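Local coordinates for protein ferritin light chain (Trichoplusia ni, PDB 1Z6O) that stores iron in a soluble, non-toxic form as the light chain of a secreted ferritin cage, where it probably facilitates nucleation of the ferrihydrite core, at residues Ile88-His93 / Ala160-Glu165; Ala38-Ala43 / Ala137-Tyr142. All coordinates share one frame; numbering follows the deposited sequence.

Interaction 1 (Ile88-His93 / Ala160-Glu165); sequences IDIIKH and AQYLEE. With CA (calcium ion), chain Z; FE (Fe (III) ion), chain Y.
Tyr-162 lays one face of its ring against His-93, a face-to-face stack with centroids 3.7 Å apart and planes only 9° from parallel. The two side chains run past each other in opposite directions, so that His-93 CE1 sits 3.6 Å from Tyr-162 CG, near the root of the phenol, while His-93 CB reaches the CZ end. Both rings leave their helices with CG anti to the backbone N, which sends them into the gap between two helices; the axes of the two segments come no closer than 12.8 Å. Flat, long side chains suit so wide a separation. The imidazole is fixed in its turn as well, since its NE2 is hydrogen-bonded to Glu-158.

These helices, 70-96 and 157-190, are antiparallel members of the ferritin four-helix bundle, and the two segments run at 167° to each other.

The polar end of the tyrosine is also held: Tyr-162 OH donates to Asp-89 OD1 over 2.6 Å, arriving 37° out of the carboxylate plane. A phenol can span the gap and still end in a donor for this acid at the edge of its ring. Ile-90 takes a smaller part, its CG1 3.7 Å from Tyr-162 OH, and otherwise packs on Leu-41 and Tyr-44 of helix 37-61.

Metal ligands occupy another side of 160-165. Gln-161 OE1 and Glu-164 OE1 bind a calcium ion shared with their counterparts in two neighbouring light-chain subunits. Glu-165 OE2 likewise holds an iron(III) ion, 2.2 Å away, with Glu-165 of the same two subunits.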
ATOM      1  N   ILE A  88      24.953  19.800  33.780  1.00 15.25           N
ATOM      2  CA  ILE A  88      25.766  19.775  32.572  1.00 16.74           C
ATOM      3  C   ILE A  88      25.432  20.953  31.657  1.00 18.20           C
ATOM      4  O   ILE A  88      26.325  21.571  31.072  1.00 16.70           O
ATOM      5  CB  ILE A  88      25.588  18.429  31.837  1.00 16.96           C
ATOM      6  CG1 ILE A  88      26.224  17.313  32.686  1.00 19.33           C
ATOM      7  CG2 ILE A  88      26.259  18.477  30.450  1.00 16.98           C
ATOM      8  CD1 ILE A  88      25.893  15.902  32.196  1.00 22.07           C
ATOM      9  N   ASP A  89      24.150  21.274  31.548  1.00 16.06           N
ATOM     10  CA  ASP A  89      23.731  22.396  30.716  1.00 16.74           C
ATOM     11  C   ASP A  89      24.332  23.720  31.215  1.00 16.86           C
ATOM     12  O   ASP A  89      24.785  24.542  30.417  1.00 14.66           O
ATOM     13  CB  ASP A  89      22.202  22.515  30.701  1.00 18.03           C
ATOM     14  CG  ASP A  89      21.714  23.514  29.652  1.00 37.16           C
ATOM     15  OD1 ASP A  89      21.242  24.611  30.019  1.00 36.24           O
ATOM     16  OD2 ASP A  89      21.826  23.200  28.450  1.00 43.08           O
ATOM     17  N   ILE A  90      24.335  23.936  32.528  1.00 15.01           N
ATOM     18  CA  ILE A  90      24.898  25.183  33.063  1.00 14.28           C
ATOM     19  C   ILE A  90      26.408  25.236  32.833  1.00 17.12           C
ATOM     20  O   ILE A  90      26.952  26.282  32.482  1.00 16.04           O
ATOM     21  CB  ILE A  90      24.596  25.331  34.572  1.00 15.24           C
ATOM     22  CG1 ILE A  90      23.083  25.488  34.778  1.00 16.76           C
ATOM     23  CG2 ILE A  90      25.324  26.575  35.146  1.00 14.87           C
ATOM     24  CD1 ILE A  90      22.634  25.211  36.233  1.00 16.19           C
ATOM     25  N   ILE A  91      27.090  24.112  33.035  1.00 14.45           N
ATOM     26  CA  ILE A  91      28.534  24.066  32.795  1.00 15.81           C
ATOM     27  C   ILE A  91      28.807  24.452  31.340  1.00 18.37           C
ATOM     28  O   ILE A  91      29.729  25.215  31.051  1.00 16.63           O
ATOM     29  CB  ILE A  91      29.104  22.646  33.073  1.00 16.74           C
ATOM     30  CG1 ILE A  91      29.119  22.386  34.588  1.00 18.51           C
ATOM     31  CG2 ILE A  91      30.525  22.512  32.475  1.00 16.87           C
ATOM     32  CD1 ILE A  91      29.402  20.914  34.955  1.00 19.91           C
ATOM     33  N   LYS A  92      28.007  23.926  30.419  1.00 15.32           N
ATOM     34  CA  LYS A  92      28.189  24.263  29.011  1.00 16.90           C
ATOM     35  C   LYS A  92      27.892  25.739  28.749  1.00 18.33           C
ATOM     36  O   LYS A  92      28.539  26.358  27.904  1.00 18.79           O
ATOM     37  CB  LYS A  92      27.301  23.385  28.120  1.00 17.23           C
ATOM     38  CG  LYS A  92      27.784  21.917  28.055  1.00 17.98           C
ATOM     39  CD  LYS A  92      26.837  21.061  27.224  1.00 23.86           C
ATOM     40  CE  LYS A  92      27.399  19.644  27.053  1.00 28.93           C
ATOM     41  NZ  LYS A  92      26.432  18.753  26.330  1.00 32.57           N
ATOM     42  N   HIS A  93      26.930  26.317  29.468  1.00 15.57           N
ATOM     43  CA  HIS A  93      26.628  27.733  29.254  1.00 16.16           C
ATOM     44  C   HIS A  93      27.771  28.619  29.762  1.00 16.86           C
ATOM     45  O   HIS A  93      28.126  29.623  29.138  1.00 16.36           O
ATOM     46  CB  HIS A  93      25.328  28.141  29.962  1.00 16.63           C
ATOM     47  CG  HIS A  93      24.715  29.377  29.382  1.00 20.16           C
ATOM     48  ND1 HIS A  93      23.849  29.340  28.310  1.00 22.33           N
ATOM     49  CD2 HIS A  93      24.918  30.689  29.656  1.00 18.60           C
ATOM     50  CE1 HIS A  93      23.546  30.575  27.947  1.00 23.81           C
ATOM     51  NE2 HIS A  93      24.183  31.413  28.747  1.00 18.72           N
ATOM     52  N   ALA A 160      20.002  36.580  31.443  1.00 15.67           N
ATOM     53  CA  ALA A 160      18.613  36.734  31.882  1.00 16.95           C
ATOM     54  C   ALA A 160      17.645  35.871  31.057  1.00 16.95           C
ATOM     55  O   ALA A 160      16.803  35.166  31.617  1.00 17.16           O
ATOM     56  CB  ALA A 160      18.194  38.211  31.809  1.00 16.87           C
ATOM     57  N   GLN A 161      17.768  35.920  29.731  1.00 15.50           N
ATOM     58  CA  GLN A 161      16.878  35.142  28.861  1.00 16.07           C
ATOM     59  C   GLN A 161      17.135  33.642  29.033  1.00 16.82           C
ATOM     60  O   GLN A 161      16.199  32.840  28.990  1.00 18.19           O
ATOM     61  CB  GLN A 161      17.071  35.556  27.389  1.00 17.68           C
ATOM     62  CG  GLN A 161      16.406  34.610  26.371  1.00 29.51           C
ATOM     63  CD  GLN A 161      14.883  34.779  26.214  1.00 37.88           C
ATOM     64  OE1 GLN A 161      14.181  35.347  27.069  1.00 28.38           O
ATOM     65  NE2 GLN A 161      14.366  34.259  25.106  1.00 32.52           N
ATOM     66  N   TYR A 162      18.398  33.261  29.217  1.00 15.37           N
ATOM     67  CA  TYR A 162      18.736  31.847  29.440  1.00 16.12           C
ATOM     68  C   TYR A 162      18.019  31.351  30.710  1.00 17.61           C
ATOM     69  O   TYR A 162      17.393  30.286  30.711  1.00 17.32           O
ATOM     70  CB  TYR A 162      20.256  31.693  29.602  1.00 16.13           C
ATOM     71  CG  TYR A 162      20.708  30.328  30.087  1.00 16.94           C
ATOM     72  CD1 TYR A 162      20.422  29.170  29.361  1.00 23.63           C
ATOM     73  CD2 TYR A 162      21.458  30.203  31.254  1.00 20.14           C
ATOM     74  CE1 TYR A 162      20.882  27.907  29.796  1.00 23.03           C
ATOM     75  CE2 TYR A 162      21.922  28.957  31.690  1.00 21.52           C
ATOM     76  CZ  TYR A 162      21.630  27.822  30.960  1.00 23.62           C
ATOM     77  OH  TYR A 162      22.090  26.607  31.410  1.00 23.75           O
ATOM     78  N   LEU A 163      18.095  32.123  31.792  1.00 14.90           N
ATOM     79  CA  LEU A 163      17.422  31.732  33.031  1.00 17.47           C
ATOM     80  C   LEU A 163      15.905  31.704  32.845  1.00 18.12           C
ATOM     81  O   LEU A 163      15.234  30.783  33.313  1.00 17.38           O
ATOM     82  CB  LEU A 163      17.778  32.696  34.174  1.00 16.15           C
ATOM     83  CG  LEU A 163      19.241  32.640  34.639  1.00 20.17           C
ATOM     84  CD1 LEU A 163      19.526  33.811  35.585  1.00 17.53           C
ATOM     85  CD2 LEU A 163      19.506  31.288  35.335  1.00 21.19           C
ATOM     86  N   GLU A 164      15.363  32.710  32.164  1.00 16.15           N
ATOM     87  CA  GLU A 164      13.923  32.782  31.934  1.00 17.64           C
ATOM     88  C   GLU A 164      13.408  31.563  31.187  1.00 22.08           C
ATOM     89  O   GLU A 164      12.418  30.953  31.584  1.00 20.87           O
ATOM     90  CB  GLU A 164      13.567  34.048  31.132  1.00 16.80           C
ATOM     91  CG  GLU A 164      13.699  35.335  31.964  1.00 15.90           C
ATOM     92  CD  GLU A 164      13.622  36.618  31.140  1.00 23.21           C
ATOM     93  OE1 GLU A 164      13.308  36.565  29.932  1.00 20.08           O
ATOM     94  OE2 GLU A 164      13.881  37.695  31.712  1.00 22.11           O
ATOM     95  N   GLU A 165      14.100  31.206  30.112  1.00 16.90           N
ATOM     96  CA  GLU A 165      13.695  30.091  29.265  1.00 21.41           C
ATOM     97  C   GLU A 165      13.962  28.689  29.811  1.00 24.51           C
ATOM     98  O   GLU A 165      13.114  27.805  29.724  1.00 25.27           O
ATOM     99  CB  GLU A 165      14.403  30.201  27.912  1.00 22.10           C
ATOM    100  CG  GLU A 165      14.008  31.403  27.073  1.00 34.97           C
ATOM    101  CD  GLU A 165      12.688  31.185  26.362  1.00 41.05           C
ATOM    102  OE1 GLU A 165      12.360  30.009  26.106  1.00 50.88           O
ATOM    103  OE2 GLU A 165      11.992  32.176  26.046  1.00 37.09           O
TER
HETATM  104 CA    CA Z5302      12.287  36.784  27.935  1.00 18.48          CA
HETATM  105 FE    FE Y 301      10.666  31.986  24.316  0.78 34.07          FE

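Interaction 2 (Ala38-Ala43 / Ala137-Tyr142); sequences ATELQA and AERAFY
A water molecule between Glu-40 and Arg-139 is gripped by three groups: it donates to Glu-40 O over 2.7 Å and to Glu-40 OE2 over 2.8 Å, and accepts from Arg-139 NH1. The acid and the guanidinium are therefore joined through water, their charged atoms Glu-40 OE2 and Arg-139 NH1 being 4.7 Å apart. Arg-139 NH1 gives to a second water too, 3.1 Å away at the edge of the guanidinium, and this water donates to Ala-43 O. With two hydrogens on NH1, arginine can serve both waters at once, and its chain, bent at chi2 (70°) and chi3 (71°), brings NH1 round to them. At Ala-43 a bare methyl leaves room for the guanidinium, Ala-43 CB lying 4.4 Å from Arg-139 NH1.

The segments belong to helices 37-61 and 122-148, antiparallel neighbours in the four-helix bundle of ferritin, and the axes of the two segments approach to 10.8 Å. The positive charge of Arg-139 and the negative charge of Glu-40 would be expected to stabilise each other across the ordered water.

Direct contact is made between Glu-40 and Tyr-142. The carboxylate carbon Glu-40 CD meets the edge of the phenol 3.7 Å from Tyr-142 CE2, the two flat groups standing at 82° to each other. A carboxylate suits the rim of an aromatic ring, where the hydrogens carry slight positive charge. Thr-108, in the loop between helices 70-96 and 122-148, ties both down: its backbone N is hydrogen-bonded to Glu-40 OE1, and its OG1 to Tyr-142 OH. Ser-107 OG adds a partner for Glu-40 OE2.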
ATOM      1  N   ALA A  38      28.861  35.860  36.667  1.00 19.32           N
ATOM      2  CA  ALA A  38      29.640  34.712  36.209  1.00 19.79           C
ATOM      3  C   ALA A  38      29.910  33.704  37.318  1.00 21.68           C
ATOM      4  O   ALA A  38      29.756  32.494  37.119  1.00 19.53           O
ATOM      5  CB  ALA A  38      30.956  35.183  35.575  1.00 20.57           C
ATOM      6  N   THR A  39      30.304  34.178  38.495  1.00 18.07           N
ATOM      7  CA  THR A  39      30.570  33.242  39.580  1.00 19.15           C
ATOM      8  C   THR A  39      29.269  32.643  40.109  1.00 18.18           C
ATOM      9  O   THR A  39      29.243  31.477  40.509  1.00 18.08           O
ATOM     10  CB  THR A  39      31.356  33.915  40.744  1.00 22.17           C
ATOM     11  OG1 THR A  39      30.663  35.088  41.167  1.00 26.99           O
ATOM     12  CG2 THR A  39      32.760  34.311  40.281  1.00 24.49           C
ATOM     13  N   GLU A  40      28.189  33.422  40.118  1.00 16.65           N
ATOM     14  CA  GLU A  40      26.908  32.879  40.596  1.00 18.96           C
ATOM     15  C   GLU A  40      26.414  31.754  39.673  1.00 19.06           C
ATOM     16  O   GLU A  40      25.831  30.778  40.141  1.00 17.62           O
ATOM     17  CB  GLU A  40      25.837  33.973  40.668  1.00 20.34           C
ATOM     18  CG  GLU A  40      26.050  34.945  41.820  1.00 28.42           C
ATOM     19  CD  GLU A  40      25.961  34.267  43.182  1.00 37.87           C
ATOM     20  OE1 GLU A  40      26.697  34.696  44.098  1.00 35.96           O
ATOM     21  OE2 GLU A  40      25.153  33.318  43.345  1.00 32.71           O
ATOM     22  N   LEU A  41      26.642  31.889  38.370  1.00 16.83           N
ATOM     23  CA  LEU A  41      26.205  30.842  37.448  1.00 18.41           C
ATOM     24  C   LEU A  41      26.986  29.557  37.740  1.00 19.79           C
ATOM     25  O   LEU A  41      26.430  28.458  37.715  1.00 17.31           O
ATOM     26  CB  LEU A  41      26.413  31.284  35.998  1.00 19.16           C
ATOM     27  CG  LEU A  41      25.707  30.387  34.969  1.00 30.42           C
ATOM     28  CD1 LEU A  41      24.182  30.452  35.194  1.00 24.48           C
ATOM     29  CD2 LEU A  41      26.067  30.836  33.546  1.00 26.99           C
ATOM     30  N   GLN A  42      28.281  29.685  38.027  1.00 16.64           N
ATOM     31  CA  GLN A  42      29.079  28.506  38.363  1.00 18.33           C
ATOM     32  C   GLN A  42      28.552  27.869  39.649  1.00 19.03           C
ATOM     33  O   GLN A  42      28.441  26.645  39.743  1.00 18.81           O
ATOM     34  CB  GLN A  42      30.549  28.885  38.562  1.00 18.08           C
ATOM     35  CG  GLN A  42      31.254  29.316  37.279  1.00 17.98           C
ATOM     36  CD  GLN A  42      32.673  29.780  37.552  1.00 29.02           C
ATOM     37  OE1 GLN A  42      33.413  29.119  38.264  1.00 30.85           O
ATOM     38  NE2 GLN A  42      33.056  30.907  36.977  1.00 29.12           N
ATOM     39  N   ALA A  43      28.242  28.690  40.651  1.00 15.99           N
ATOM     40  CA  ALA A  43      27.719  28.156  41.912  1.00 17.25           C
ATOM     41  C   ALA A  43      26.330  27.527  41.709  1.00 18.43           C
ATOM     42  O   ALA A  43      25.916  26.663  42.478  1.00 17.15           O
ATOM     43  CB  ALA A  43      27.642  29.276  42.985  1.00 17.82           C
ATOM     44  N   ALA A 137      14.637  28.023  42.651  1.00 16.01           N
ATOM     45  CA  ALA A 137      13.902  29.073  41.945  1.00 17.08           C
ATOM     46  C   ALA A 137      14.328  30.466  42.396  1.00 17.46           C
ATOM     47  O   ALA A 137      14.510  31.360  41.570  1.00 16.38           O
ATOM     48  CB  ALA A 137      12.386  28.889  42.151  1.00 15.17           C
ATOM     49  N   GLU A 138      14.485  30.662  43.702  1.00 16.60           N
ATOM     50  CA  GLU A 138      14.884  31.973  44.198  1.00 17.40           C
ATOM     51  C   GLU A 138      16.337  32.278  43.849  1.00 19.85           C
ATOM     52  O   GLU A 138      16.715  33.444  43.709  1.00 17.77           O
ATOM     53  CB  GLU A 138      14.624  32.074  45.709  1.00 19.49           C
ATOM     54  CG  GLU A 138      13.108  32.107  45.987  1.00 22.11           C
ATOM     55  CD  GLU A 138      12.754  32.193  47.457  1.00 33.65           C
ATOM     56  OE1 GLU A 138      13.649  31.979  48.297  1.00 30.94           O
ATOM     57  OE2 GLU A 138      11.572  32.463  47.772  1.00 28.38           O
ATOM     58  N   ARG A 139      17.154  31.240  43.703  1.00 16.52           N
ATOM     59  CA  ARG A 139      18.541  31.464  43.305  1.00 17.11           C
ATOM     60  C   ARG A 139      18.513  31.962  41.849  1.00 18.86           C
ATOM     61  O   ARG A 139      19.283  32.842  41.478  1.00 17.29           O
ATOM     62  CB  ARG A 139      19.362  30.172  43.410  1.00 17.71           C
ATOM     63  CG  ARG A 139      20.851  30.354  43.056  1.00 23.55           C
ATOM     64  CD  ARG A 139      21.596  31.176  44.117  1.00 26.36           C
ATOM     65  NE  ARG A 139      21.761  30.428  45.365  1.00 26.77           N
ATOM     66  CZ  ARG A 139      22.664  29.466  45.558  1.00 27.53           C
ATOM     67  NH1 ARG A 139      23.514  29.116  44.588  1.00 24.98           N
ATOM     68  NH2 ARG A 139      22.709  28.843  46.727  1.00 28.52           N
ATOM     69  N   ALA A 140      17.632  31.410  41.013  1.00 17.41           N
ATOM     70  CA  ALA A 140      17.554  31.896  39.635  1.00 17.25           C
ATOM     71  C   ALA A 140      17.107  33.364  39.633  1.00 16.59           C
ATOM     72  O   ALA A 140      17.602  34.158  38.840  1.00 16.10           O
ATOM     73  CB  ALA A 140      16.575  31.045  38.797  1.00 16.02           C
ATOM     74  N   PHE A 141      16.165  33.722  40.505  1.00 14.84           N
ATOM     75  CA  PHE A 141      15.696  35.114  40.584  1.00 16.66           C
ATOM     76  C   PHE A 141      16.872  36.026  40.960  1.00 18.87           C
ATOM     77  O   PHE A 141      17.018  37.129  40.443  1.00 16.64           O
ATOM     78  CB  PHE A 141      14.615  35.267  41.665  1.00 14.23           C
ATOM     79  CG  PHE A 141      13.216  34.886  41.217  1.00 15.62           C
ATOM     80  CD1 PHE A 141      13.004  34.124  40.064  1.00 15.59           C
ATOM     81  CD2 PHE A 141      12.110  35.291  41.971  1.00 19.57           C
ATOM     82  CE1 PHE A 141      11.695  33.766  39.663  1.00 17.06           C
ATOM     83  CE2 PHE A 141      10.804  34.942  41.584  1.00 20.66           C
ATOM     84  CZ  PHE A 141      10.600  34.174  40.423  1.00 17.51           C
ATOM     85  N   TYR A 142      17.693  35.553  41.885  1.00 16.81           N
ATOM     86  CA  TYR A 142      18.854  36.312  42.354  1.00 17.38           C
ATOM     87  C   TYR A 142      19.874  36.550  41.228  1.00 18.09           C
ATOM     88  O   TYR A 142      20.349  37.665  41.027  1.00 16.97           O
ATOM     89  CB  TYR A 142      19.508  35.546  43.504  1.00 22.58           C
ATOM     90  CG  TYR A 142      20.732  36.218  44.065  1.00 24.96           C
ATOM     91  CD1 TYR A 142      20.619  37.337  44.884  1.00 39.55           C
ATOM     92  CD2 TYR A 142      22.007  35.738  43.771  1.00 25.04           C
ATOM     93  CE1 TYR A 142      21.749  37.966  45.403  1.00 46.66           C
ATOM     94  CE2 TYR A 142      23.146  36.358  44.282  1.00 35.23           C
ATOM     95  CZ  TYR A 142      23.007  37.472  45.097  1.00 48.77           C
ATOM     96  OH  TYR A 142      24.123  38.089  45.614  1.00 56.92           O
TER
HETATM   97  O   HOH W   1      24.370  30.815  42.449  1.00 23.60           O
HETATM   98  O   HOH W   2      25.721  26.998  45.169  1.00 28.73           O

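Both interactions are largely buried and join antiparallel helices of one four-helix bundle, yet they use different pairs: helices 70-96 and 157-190 in interaction 1, helices 37-61 and 122-148 in interaction 2. Together they involve all four long helices, and their centres lie only 10 Å apart. They touch directly, with Ile-90 CG2 3.4 Å from Leu-41 O and Leu-163 CD1 3.8 Å from Ala-140 O. Their chemistry differs: stacked rings and a direct hydrogen bond bridge the wider gap of interaction 1, whereas interaction 2 joins a buried acid and arginine through ordered water, with a carboxylate against a ring edge. Segment 160-165 also carries ligands of metal ions shared between subunits, while segment 137-142 meets Tyr-28 of a neighbouring light chain.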